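Local atomic coordinates of peptidase S15/CocE/NonD (Thaumarchaeota archaeon SCGC AB-539-E09, PDB entry 4PF1), a protein that probably cleaves residues from the amino end of peptides as a serine aminopeptidase of the S15 family, built on an alpha/beta hydrolase fold. Residues 30-34 and 80-86; 138-142 and 173-178; 321-326 and 385-391; 506-512 and 569-575. One frame throughout, in Å; residues are numbered along the deposited sequence.

Interaction 1. Residues 30-34 and 80-86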
# COMPACT_ATOMS: atom_id res chain seq x y z
N PHE A 30 -29.46 -7.90 21.06
CA PHE A 30 -28.16 -7.33 21.44
C PHE A 30 -27.67 -7.97 22.74
O PHE A 30 -28.49 -8.39 23.56
CB PHE A 30 -28.26 -5.79 21.60
CG PHE A 30 -28.37 -4.94 20.34
CD1 PHE A 30 -29.03 -5.42 19.21
CD2 PHE A 30 -27.92 -3.62 20.33
CE1 PHE A 30 -29.17 -4.62 18.07
CE2 PHE A 30 -28.06 -2.83 19.19
CZ PHE A 30 -28.68 -3.33 18.06
N ASP A 31 -26.35 -8.05 22.94
CA ASP A 31 -25.82 -8.64 24.18
C ASP A 31 -25.69 -7.56 25.29
O ASP A 31 -25.05 -7.80 26.31
CB ASP A 31 -24.48 -9.36 23.93
CG ASP A 31 -23.29 -8.48 23.58
OD1 ASP A 31 -23.47 -7.25 23.45
OD2 ASP A 31 -22.17 -9.01 23.46
N TYR A 32 -26.31 -6.38 25.07
CA TYR A 32 -26.27 -5.25 26.00
C TYR A 32 -27.54 -4.40 25.87
O TYR A 32 -28.17 -4.39 24.82
CB TYR A 32 -25.01 -4.38 25.75
CG TYR A 32 -25.05 -3.59 24.45
CD1 TYR A 32 -24.70 -4.19 23.24
CD2 TYR A 32 -25.42 -2.25 24.42
CE1 TYR A 32 -24.75 -3.49 22.04
CE2 TYR A 32 -25.47 -1.53 23.23
CZ TYR A 32 -25.12 -2.15 22.04
OH TYR A 32 -25.15 -1.44 20.86
N THR A 33 -27.86 -3.63 26.93
CA THR A 33 -28.99 -2.70 26.93
C THR A 33 -28.45 -1.27 26.97
O THR A 33 -27.49 -0.99 27.70
CB THR A 33 -29.95 -3.02 28.09
OG1 THR A 33 -30.45 -4.34 27.92
CG2 THR A 33 -31.13 -2.05 28.15
N ARG A 34 -29.03 -0.38 26.15
CA ARG A 34 -28.60 1.01 26.06
C ARG A 34 -29.64 1.92 26.74
O ARG A 34 -30.76 2.06 26.24
CB ARG A 34 -28.39 1.40 24.59
CG ARG A 34 -27.77 2.78 24.37
CD ARG A 34 -27.64 3.10 22.89
NE ARG A 34 -26.60 2.31 22.25
CZ ARG A 34 -25.34 2.70 22.11
NH1 ARG A 34 -24.95 3.89 22.56
NH2 ARG A 34 -24.45 1.91 21.52
N SER A 80 -23.04 -1.65 16.08
CA SER A 80 -23.11 -3.07 16.32
C SER A 80 -24.12 -3.50 17.39
O SER A 80 -24.54 -2.70 18.23
CB SER A 80 -21.72 -3.59 16.70
OG SER A 80 -21.73 -4.95 17.09
N SER A 81 -24.46 -4.81 17.36
CA SER A 81 -25.34 -5.49 18.31
C SER A 81 -24.50 -6.06 19.46
O SER A 81 -25.05 -6.58 20.44
CB SER A 81 -26.12 -6.60 17.62
OG SER A 81 -25.25 -7.51 16.97
N SER A 82 -23.16 -5.95 19.35
CA SER A 82 -22.20 -6.46 20.33
C SER A 82 -21.60 -5.32 21.15
O SER A 82 -21.18 -4.31 20.58
CB SER A 82 -21.10 -7.25 19.62
OG SER A 82 -20.13 -7.74 20.53
N LEU A 83 -21.56 -5.48 22.49
CA LEU A 83 -21.01 -4.48 23.42
C LEU A 83 -19.52 -4.23 23.16
O LEU A 83 -19.07 -3.09 23.23
CB LEU A 83 -21.25 -4.91 24.88
CG LEU A 83 -20.70 -3.97 25.98
CD1 LEU A 83 -21.39 -2.60 25.95
CD2 LEU A 83 -20.81 -4.60 27.35
N SER A 84 -18.78 -5.30 22.82
CA SER A 84 -17.35 -5.25 22.53
C SER A 84 -17.01 -4.33 21.33
O SER A 84 -15.90 -3.81 21.26
CB SER A 84 -16.83 -6.65 22.24
OG SER A 84 -17.53 -7.24 21.15
N MET A 85 -17.97 -4.14 20.40
CA MET A 85 -17.77 -3.38 19.16
C MET A 85 -18.24 -1.91 19.24
O MET A 85 -17.82 -1.11 18.40
CB MET A 85 -18.50 -4.07 18.00
CG MET A 85 -17.97 -5.46 17.67
SD MET A 85 -16.34 -5.43 16.88
CE MET A 85 -16.76 -4.78 15.25
N VAL A 86 -19.12 -1.56 20.20
CA VAL A 86 -19.66 -0.19 20.30
C VAL A 86 -18.79 0.73 21.18
O VAL A 86 -18.80 1.94 20.98
CB VAL A 86 -21.14 -0.16 20.77
CG1 VAL A 86 -22.08 -0.72 19.71
CG2 VAL A 86 -21.34 -0.88 22.11
O HOH W 1 -19.72 -8.22 23.80
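Tyr-32 lies along the 80-86 loop and meets it with both its ring and its hydroxyl. Its CG sits between the backbone N and the carbonyl carbon (chi1 70°), a rotamer that turns the ring in toward the loop. From there OH donates to Ser-80 O at 3.0 Å, almost in line with that carbonyl. Val-86 CG2 lies over one face of the ring, 4.0 Å from Tyr-32 CZ, while Leu-83 CB packs obliquely 3.9 Å from Tyr-32 CD1.

Asp-31, next to it in the chain, reaches the start of the short helix with its carboxylate. A similar chi1 (69°) brings this group to the 82-84 backbone, and Asp-31 OD1 takes the Leu-83 N-H on its syn lone pair, 2.8 Å from Leu-83 N. The other oxygen, OD2, accepts from a water 2.6 Å away that in turn accepts from Ser-84 N, so this one carboxylate serves two successive N-H groups of the weakly bonded helix 83-86, Leu-83 directly and Ser-84 through the water. Asp-31 N also donates to Ser-81 O at 3.2 Å.

Phe-30 is laid flat against Ser-81: the CA of that serine stands over the middle of the ring, 3.6 Å from its centroid, a CH-pi contact. Trp-225 of a third subunit meets the Phe-30 ring edge-to-face, and Ser-80 OG, which closes an ST turn by accepting from Ser-82 N, also bonds Glu-514 of a second subunit.

The contact thus ties the start of strand 32-40, an outermost strand of the alpha/beta hydrolase sheet, to the loop and short helix 80-86 at a subunit interface.

Interaction 2. Residues 138-142 and 173-178; sequences YDTID and NPHPAL
His-175 plugs the turn leading into strand 178-184 against helix 133-147, a helix-to-loop contact on the flank of the alpha/beta hydrolase sheet. The packing is tight around its imidazole. With CG anti to the backbone N (chi1 -169°), the ring reaches in among Tyr-138, Ile-141 and Asp-142. Ile-141 CG2 covers one face, 3.8 Å from the ring centroid, and Pro-176 CD lies over the opposite face. Tyr-138 sets its ring across the imidazole with the planes 48° apart, and His-175 CD2 comes over the tyrosine face, 3.5 Å from Tyr-138 CE2. Ile-141 CG2 also touches Ala-177 CB at 3.7 Å; Ile-141 and Ala-177 are buried beside Val-155 of strand 154-160.

Toward solvent the fit slackens. Pro-176 CD stays 4.2 Å from Tyr-138 CE2, and the exposed Asn-173 turns its amide away from the helix.

Both imidazole nitrogens are used, which fixes the rotation of the ring. His-175 ND1 accepts from Ala-177 N at 3.0 Å inside the type I turn 175-178. His-175 NE2 carries the proton and donates nearly straight (173°) to Asp-142 OD1, 2.9 Å away, which also forms a salt bridge with Lys-146; the histidine's bond lies in its ring plane and enters on the anti lone pair of OD1.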
# COMPACT_ATOMS: atom_id res chain seq x y z
N TYR A 138 -20.41 14.33 41.12
CA TYR A 138 -21.04 13.87 42.36
C TYR A 138 -22.53 13.57 42.14
O TYR A 138 -23.02 12.54 42.59
CB TYR A 138 -20.86 14.90 43.51
CG TYR A 138 -21.42 14.43 44.83
CD1 TYR A 138 -22.77 14.58 45.14
CD2 TYR A 138 -20.61 13.81 45.77
CE1 TYR A 138 -23.30 14.11 46.34
CE2 TYR A 138 -21.12 13.35 46.99
CZ TYR A 138 -22.47 13.50 47.26
OH TYR A 138 -22.99 13.04 48.45
N ASP A 139 -23.24 14.49 41.44
CA ASP A 139 -24.68 14.35 41.16
C ASP A 139 -24.93 13.21 40.16
O ASP A 139 -25.97 12.54 40.25
CB ASP A 139 -25.26 15.67 40.65
CG ASP A 139 -25.07 16.85 41.60
OD1 ASP A 139 -24.89 16.62 42.82
OD2 ASP A 139 -25.09 18.01 41.12
N THR A 140 -23.98 12.96 39.24
CA THR A 140 -24.05 11.88 38.25
C THR A 140 -23.86 10.52 38.94
O THR A 140 -24.67 9.61 38.72
CB THR A 140 -23.02 12.11 37.12
OG1 THR A 140 -23.38 13.30 36.41
CG2 THR A 140 -22.95 10.94 36.14
N ILE A 141 -22.79 10.37 39.77
CA ILE A 141 -22.49 9.11 40.47
C ILE A 141 -23.64 8.74 41.42
O ILE A 141 -24.03 7.57 41.48
CB ILE A 141 -21.11 9.15 41.20
CG1 ILE A 141 -19.94 9.30 40.19
CG2 ILE A 141 -20.91 7.91 42.08
CD1 ILE A 141 -18.55 9.56 40.82
N ASP A 142 -24.20 9.74 42.14
CA ASP A 142 -25.31 9.55 43.08
C ASP A 142 -26.54 8.99 42.38
O ASP A 142 -27.17 8.07 42.91
CB ASP A 142 -25.65 10.86 43.80
CG ASP A 142 -26.40 10.64 45.10
OD1 ASP A 142 -25.79 10.13 46.06
OD2 ASP A 142 -27.61 10.98 45.14
N ASN A 173 -13.59 16.52 46.14
CA ASN A 173 -14.79 16.25 46.98
C ASN A 173 -15.50 15.00 46.40
O ASN A 173 -16.58 15.12 45.81
CB ASN A 173 -15.72 17.47 47.04
CG ASN A 173 -15.05 18.74 47.48
OD1 ASN A 173 -14.97 19.73 46.73
ND2 ASN A 173 -14.54 18.76 48.71
N PRO A 174 -14.81 13.83 46.39
CA PRO A 174 -15.35 12.68 45.67
C PRO A 174 -16.56 12.04 46.32
O PRO A 174 -16.69 12.03 47.54
CB PRO A 174 -14.18 11.70 45.62
CG PRO A 174 -13.36 12.04 46.79
CD PRO A 174 -13.48 13.53 46.96
N HIS A 175 -17.44 11.48 45.48
CA HIS A 175 -18.60 10.72 45.92
C HIS A 175 -18.09 9.43 46.58
O HIS A 175 -17.15 8.83 46.05
CB HIS A 175 -19.53 10.41 44.73
CG HIS A 175 -20.85 9.85 45.13
ND1 HIS A 175 -20.99 8.53 45.52
CD2 HIS A 175 -22.06 10.45 45.19
CE1 HIS A 175 -22.27 8.38 45.81
NE2 HIS A 175 -22.95 9.51 45.64
N PRO A 176 -18.66 9.01 47.74
CA PRO A 176 -18.15 7.79 48.41
C PRO A 176 -18.15 6.53 47.54
O PRO A 176 -17.41 5.59 47.84
CB PRO A 176 -19.10 7.63 49.61
CG PRO A 176 -20.28 8.49 49.31
CD PRO A 176 -19.74 9.63 48.51
N ALA A 177 -18.97 6.50 46.45
CA ALA A 177 -19.03 5.35 45.54
C ALA A 177 -17.83 5.30 44.57
O ALA A 177 -17.56 4.24 44.00
CB ALA A 177 -20.33 5.38 44.76
N LEU A 178 -17.10 6.43 44.39
CA LEU A 178 -15.90 6.46 43.53
C LEU A 178 -14.75 5.73 44.24
O LEU A 178 -14.31 6.17 45.31
CB LEU A 178 -15.51 7.90 43.13
CG LEU A 178 -14.32 8.01 42.16
CD1 LEU A 178 -14.73 7.69 40.73
CD2 LEU A 178 -13.69 9.38 42.23

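Interaction 3. Residues 321-326 and 385-391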
# COMPACT_ATOMS: atom_id res chain seq x y z
N PHE A 321 2.35 5.51 38.63
CA PHE A 321 2.65 6.17 37.37
C PHE A 321 3.12 5.16 36.32
O PHE A 321 4.06 4.39 36.57
CB PHE A 321 3.70 7.28 37.57
CG PHE A 321 4.19 8.01 36.34
CD1 PHE A 321 3.30 8.47 35.38
CD2 PHE A 321 5.54 8.30 36.17
CE1 PHE A 321 3.75 9.15 34.25
CE2 PHE A 321 6.00 8.99 35.04
CZ PHE A 321 5.10 9.41 34.09
N VAL A 322 2.45 5.14 35.17
CA VAL A 322 2.77 4.26 34.04
C VAL A 322 3.19 5.14 32.86
O VAL A 322 2.44 6.03 32.46
CB VAL A 322 1.61 3.30 33.67
CG1 VAL A 322 2.00 2.38 32.50
CG2 VAL A 322 1.17 2.47 34.87
N LEU A 323 4.40 4.91 32.33
CA LEU A 323 4.95 5.66 31.20
C LEU A 323 5.30 4.68 30.07
O LEU A 323 6.30 3.96 30.15
CB LEU A 323 6.18 6.48 31.66
CG LEU A 323 6.78 7.51 30.69
CD1 LEU A 323 5.74 8.55 30.25
CD2 LEU A 323 7.94 8.21 31.33
N GLY A 324 4.42 4.62 29.07
CA GLY A 324 4.57 3.71 27.93
C GLY A 324 5.14 4.35 26.68
O GLY A 324 5.25 5.58 26.60
N PRO A 325 5.51 3.53 25.66
CA PRO A 325 6.07 4.10 24.41
C PRO A 325 4.94 4.53 23.48
O PRO A 325 4.79 4.01 22.37
CB PRO A 325 6.87 2.92 23.84
CG PRO A 325 6.07 1.71 24.25
CD PRO A 325 5.41 2.05 25.58
N TRP A 326 4.12 5.44 23.97
CA TRP A 326 2.88 5.77 23.30
C TRP A 326 2.78 7.19 22.86
O TRP A 326 3.28 8.10 23.51
CB TRP A 326 1.71 5.47 24.26
CG TRP A 326 1.68 4.06 24.77
CD1 TRP A 326 1.83 2.92 24.04
CD2 TRP A 326 1.40 3.64 26.12
NE1 TRP A 326 1.68 1.81 24.85
CE2 TRP A 326 1.42 2.23 26.13
CE3 TRP A 326 1.13 4.33 27.32
CZ2 TRP A 326 1.22 1.49 27.31
CZ3 TRP A 326 0.95 3.60 28.48
CH2 TRP A 326 0.98 2.19 28.47
N TRP A 385 9.75 -3.41 29.93
CA TRP A 385 9.02 -2.75 31.01
C TRP A 385 9.82 -2.90 32.29
O TRP A 385 10.34 -3.98 32.58
CB TRP A 385 7.62 -3.38 31.19
CG TRP A 385 6.60 -2.94 30.17
CD1 TRP A 385 6.12 -3.67 29.13
CD2 TRP A 385 5.85 -1.72 30.18
NE1 TRP A 385 5.15 -2.96 28.46
CE2 TRP A 385 4.97 -1.75 29.08
CE3 TRP A 385 5.88 -0.56 30.99
CZ2 TRP A 385 4.11 -0.69 28.77
CZ3 TRP A 385 5.02 0.48 30.69
CH2 TRP A 385 4.15 0.41 29.59
N HIS A 386 9.95 -1.81 33.06
CA HIS A 386 10.71 -1.84 34.30
C HIS A 386 9.85 -1.45 35.49
O HIS A 386 8.96 -0.62 35.36
CB HIS A 386 11.93 -0.91 34.22
CG HIS A 386 12.88 -1.24 33.12
ND1 HIS A 386 13.74 -2.31 33.20
CD2 HIS A 386 13.09 -0.60 31.94
CE1 HIS A 386 14.44 -2.30 32.08
NE2 HIS A 386 14.08 -1.29 31.29
N ARG A 387 10.16 -2.04 36.65
CA ARG A 387 9.53 -1.71 37.92
C ARG A 387 10.44 -0.72 38.65
O ARG A 387 11.58 -1.07 38.97
CB ARG A 387 9.32 -2.97 38.77
CG ARG A 387 8.30 -3.96 38.20
CD ARG A 387 8.20 -5.21 39.08
NE ARG A 387 7.76 -4.89 40.44
CZ ARG A 387 6.49 -4.93 40.84
NH1 ARG A 387 5.53 -5.30 40.00
NH2 ARG A 387 6.17 -4.60 42.09
N TYR A 388 9.98 0.52 38.84
CA TYR A 388 10.78 1.55 39.52
C TYR A 388 10.08 2.04 40.78
O TYR A 388 8.85 2.06 40.83
CB TYR A 388 11.08 2.73 38.58
CG TYR A 388 12.01 2.42 37.42
CD1 TYR A 388 13.11 1.58 37.58
CD2 TYR A 388 11.84 3.03 36.18
CE1 TYR A 388 13.98 1.31 36.52
CE2 TYR A 388 12.71 2.78 35.12
CZ TYR A 388 13.78 1.92 35.29
OH TYR A 388 14.63 1.66 34.24
N ASP A 389 10.86 2.45 41.79
CA ASP A 389 10.34 2.96 43.06
C ASP A 389 10.08 4.46 42.99
O ASP A 389 9.33 5.00 43.81
CB ASP A 389 11.30 2.64 44.21
CG ASP A 389 11.43 1.16 44.51
OD1 ASP A 389 10.40 0.44 44.44
OD2 ASP A 389 12.55 0.72 44.86
N ASP A 390 10.71 5.14 42.01
CA ASP A 390 10.60 6.59 41.80
C ASP A 390 10.91 6.93 40.34
O ASP A 390 11.46 6.10 39.61
CB ASP A 390 11.56 7.34 42.75
CG ASP A 390 11.17 8.77 43.10
OD1 ASP A 390 10.30 9.35 42.39
OD2 ASP A 390 11.74 9.33 44.06
N TRP A 391 10.55 8.16 39.91
CA TRP A 391 10.85 8.63 38.57
C TRP A 391 11.63 9.96 38.65
O TRP A 391 11.09 10.96 39.15
CB TRP A 391 9.59 8.77 37.71
CG TRP A 391 9.89 9.12 36.28
CD1 TRP A 391 9.65 10.31 35.66
CD2 TRP A 391 10.58 8.30 35.32
NE1 TRP A 391 10.10 10.27 34.36
CE2 TRP A 391 10.68 9.05 34.13
CE3 TRP A 391 11.09 6.99 35.35
CZ2 TRP A 391 11.26 8.53 32.97
CZ3 TRP A 391 11.69 6.49 34.20
CH2 TRP A 391 11.78 7.26 33.03
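Two tryptophans of the 385-391 segment, Trp-385 and Trp-391, bear on strand 321-324 from well-separated points. The strands 321-324 and 385-388 run roughly antiparallel, their axes 9.1 Å apart at closest approach. Strand 375-379 lies between them in the sheet, so side chains make the contact and no hydrogen bond crosses it.

Of the aromatic pairs, Phe-321 with Trp-391 is edge-to-face: CE2 of the phenylalanine points at the face of the indole, 3.9 Å from CD1, with the planes at 69°. Trp-391 gets there with CG anti to its own N (chi1 -174°), which swings the indole toward the strand. Trp-326 and Trp-385 meet less regularly. Trp-326 CH2 comes to 3.8 Å from Trp-385 CH2, close to the plane of the Trp-385 indole, and the two side chains cross at about a right angle.

The aliphatic contacts fill in around these rings. Leu-323 CD2 packs against the six-membered ring of Trp-391, 3.7 Å from CZ2, and Val-322 CG1 reaches Trp-385 CZ3 at 4.0 Å. Backbone joins in as well: the far rim of Trp-385 touches Gly-324 CA, 3.7 Å from CH2, and Leu-323 O, 3.7 Å from CZ3. Trp-350 stacks on Trp-385 from outside the segments.

The polar ends of two indoles are served elsewhere, Trp-391 NE1 by Gln-561 and Trp-326 NE1 by Thr-347. Cohesion across this mostly buried contact therefore rests on apolar and aromatic packing, which joins the hydrolase sheet's strand 319-324 to its last strand and the loop that follows it, with no hydrogen bond between the two segments.

Interaction 4. Residues 506-512 and 569-575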
# COMPACT_ATOMS: atom_id res chain seq x y z
N LYS A 506 16.10 19.85 20.51
CA LYS A 506 15.72 18.47 20.18
C LYS A 506 16.79 17.48 20.59
O LYS A 506 17.97 17.70 20.30
CB LYS A 506 15.47 18.30 18.68
CG LYS A 506 14.57 19.32 18.01
CD LYS A 506 14.47 18.97 16.54
CE LYS A 506 14.05 20.12 15.69
NZ LYS A 506 14.40 19.90 14.26
N ILE A 507 16.39 16.35 21.21
CA ILE A 507 17.29 15.23 21.51
C ILE A 507 16.96 14.15 20.50
O ILE A 507 15.78 13.81 20.33
CB ILE A 507 17.20 14.73 22.99
CG1 ILE A 507 17.82 15.77 23.95
CG2 ILE A 507 17.88 13.35 23.16
CD1 ILE A 507 17.47 15.55 25.36
N ILE A 508 17.97 13.63 19.82
CA ILE A 508 17.76 12.67 18.75
C ILE A 508 18.65 11.43 18.92
O ILE A 508 19.81 11.54 19.34
CB ILE A 508 18.04 13.38 17.38
CG1 ILE A 508 16.88 14.34 17.00
CG2 ILE A 508 18.36 12.41 16.24
CD1 ILE A 508 17.35 15.69 16.46
N ASP A 509 18.10 10.26 18.57
CA ASP A 509 18.85 9.02 18.49
C ASP A 509 19.15 8.78 17.02
O ASP A 509 18.23 8.52 16.24
CB ASP A 509 18.07 7.84 19.12
CG ASP A 509 18.80 6.50 19.06
OD1 ASP A 509 19.49 6.24 18.05
OD2 ASP A 509 18.65 5.70 20.00
N VAL A 510 20.42 8.93 16.62
CA VAL A 510 20.84 8.70 15.24
C VAL A 510 21.11 7.21 15.07
O VAL A 510 22.03 6.67 15.69
CB VAL A 510 22.08 9.55 14.81
CG1 VAL A 510 22.36 9.40 13.32
CG2 VAL A 510 21.89 11.01 15.18
N TRP A 511 20.30 6.54 14.24
CA TRP A 511 20.43 5.11 13.98
C TRP A 511 21.75 4.85 13.20
O TRP A 511 22.26 5.78 12.56
CB TRP A 511 19.20 4.60 13.21
CG TRP A 511 17.98 4.44 14.08
CD1 TRP A 511 17.41 5.39 14.88
CD2 TRP A 511 17.18 3.26 14.24
NE1 TRP A 511 16.31 4.88 15.52
CE2 TRP A 511 16.14 3.57 15.15
CE3 TRP A 511 17.23 1.96 13.69
CZ2 TRP A 511 15.17 2.63 15.52
CZ3 TRP A 511 16.26 1.04 14.06
CH2 TRP A 511 15.24 1.38 14.96
N PRO A 512 22.35 3.63 13.29
CA PRO A 512 23.63 3.40 12.57
C PRO A 512 23.52 3.60 11.06
O PRO A 512 22.40 3.61 10.52
CB PRO A 512 23.96 1.94 12.91
CG PRO A 512 23.19 1.64 14.15
CD PRO A 512 21.93 2.43 14.03
N GLY A 569 26.59 1.67 18.01
CA GLY A 569 26.50 2.11 16.62
C GLY A 569 25.62 3.34 16.45
O GLY A 569 25.69 4.01 15.42
N HIS A 570 24.78 3.64 17.47
CA HIS A 570 23.91 4.82 17.46
C HIS A 570 24.66 6.05 17.98
O HIS A 570 25.65 5.91 18.70
CB HIS A 570 22.65 4.58 18.34
CG HIS A 570 21.69 3.56 17.81
ND1 HIS A 570 20.45 3.93 17.33
CD2 HIS A 570 21.80 2.22 17.76
CE1 HIS A 570 19.85 2.80 16.99
NE2 HIS A 570 20.62 1.74 17.23
N ARG A 571 24.19 7.24 17.61
CA ARG A 571 24.75 8.51 18.07
C ARG A 571 23.70 9.29 18.85
O ARG A 571 22.50 9.13 18.59
CB ARG A 571 25.24 9.38 16.89
CG ARG A 571 26.36 8.78 16.04
CD ARG A 571 26.75 9.78 14.96
NE ARG A 571 27.47 9.17 13.84
CZ ARG A 571 28.62 9.63 13.36
NH1 ARG A 571 29.21 10.68 13.91
NH2 ARG A 571 29.20 9.02 12.33
N ILE A 572 24.14 10.15 19.78
CA ILE A 572 23.23 11.05 20.51
C ILE A 572 23.34 12.40 19.80
O ILE A 572 24.45 12.90 19.61
CB ILE A 572 23.52 11.15 22.03
CG1 ILE A 572 23.56 9.75 22.70
CG2 ILE A 572 22.47 12.06 22.71
CD1 ILE A 572 24.23 9.69 24.05
N MET A 573 22.21 12.94 19.34
CA MET A 573 22.21 14.20 18.60
C MET A 573 21.40 15.28 19.31
O MET A 573 20.38 15.00 19.93
CB MET A 573 21.68 13.99 17.18
CG MET A 573 21.59 15.26 16.34
SD MET A 573 21.04 14.94 14.66
CE MET A 573 22.58 14.44 13.90
N VAL A 574 21.87 16.53 19.18
CA VAL A 574 21.19 17.71 19.67
C VAL A 574 21.01 18.68 18.48
O VAL A 574 21.98 19.00 17.79
CB VAL A 574 21.92 18.37 20.87
CG1 VAL A 574 21.35 19.75 21.19
CG2 VAL A 574 21.87 17.47 22.10
N GLN A 575 19.76 19.10 18.23
CA GLN A 575 19.44 20.08 17.19
C GLN A 575 18.80 21.31 17.83
O GLN A 575 17.95 21.16 18.71
CB GLN A 575 18.52 19.47 16.11
CG GLN A 575 19.27 18.63 15.08
CD GLN A 575 18.40 18.13 13.94
OE1 GLN A 575 17.38 18.73 13.58
NE2 GLN A 575 18.82 17.04 13.32
O HOH W 2 24.77 6.32 14.17
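Strands 506-510 and 571-575 pair antiparallel, their axes 4.6 Å apart and their directions 150° from each other, with hydrogen-bonded pairs at Lys-506 with Gln-575, Ile-508 with Met-573 and Val-510 with Arg-571. They are the two inner strands of a four-stranded antiparallel sheet in the C-terminal non-catalytic region, between strands 471-474 and 525-534.

On the face with Ile-508, Val-510 and Met-573, the methionine lies between its neighbours: CB is 3.7 Å from Ile-508 CB and 3.6 Å from Val-510 CG2. Farther along this face Ile-508 CD1 packs on the Gln-575 amide, 3.7 Å from CD. Gln-575 OE1 accepts from Lys-506 NZ at 3.3 Å and also bonds Thr-464, while NZ is held too by Gln-461 and Gln-577, so this buried ammonium has several oxygen partners.

Just beyond the paired strands, His-570 packs against Pro-512 and Trp-511. Pro-512 CD sits over the centre of the imidazole, 3.6 Å from the centroid, and His-570 turns its CE1 edge to the face of Trp-511 (CE1 to Trp-511 CG 3.8 Å). Asp-509, its CG anti to the backbone N (chi1 179°), brings OD1 to this ring and sends OD2 to His-564. His-570 ND1 donates to the syn lone pair of Asp-509 OD1 at 2.6 Å, with the carboxylate 85° from the imidazole plane.

Interactions 1 and 3 both reach the ten-stranded hydrolase sheet, interaction 1 at one outermost strand, interaction 3 between an inner strand and the other outermost one, with centres about 34 Å apart. Interaction 2 flanks the same sheet through a helix and a turn, whereas interaction 4 lies within a separate antiparallel sheet, its centre about 49 Å from that of interaction 2. Interactions 3 and 4 are mostly buried; 1 and 2 are partly open, and 1 alone of these two borders other subunits. Chemistry follows place: loop N-H groups and carbonyls are paired at 1, one histidine, hydrogen-bonded through both ring nitrogens, organises 2, indoles without crossing hydrogen bonds fill 3, and regular backbone pairing dominates 4.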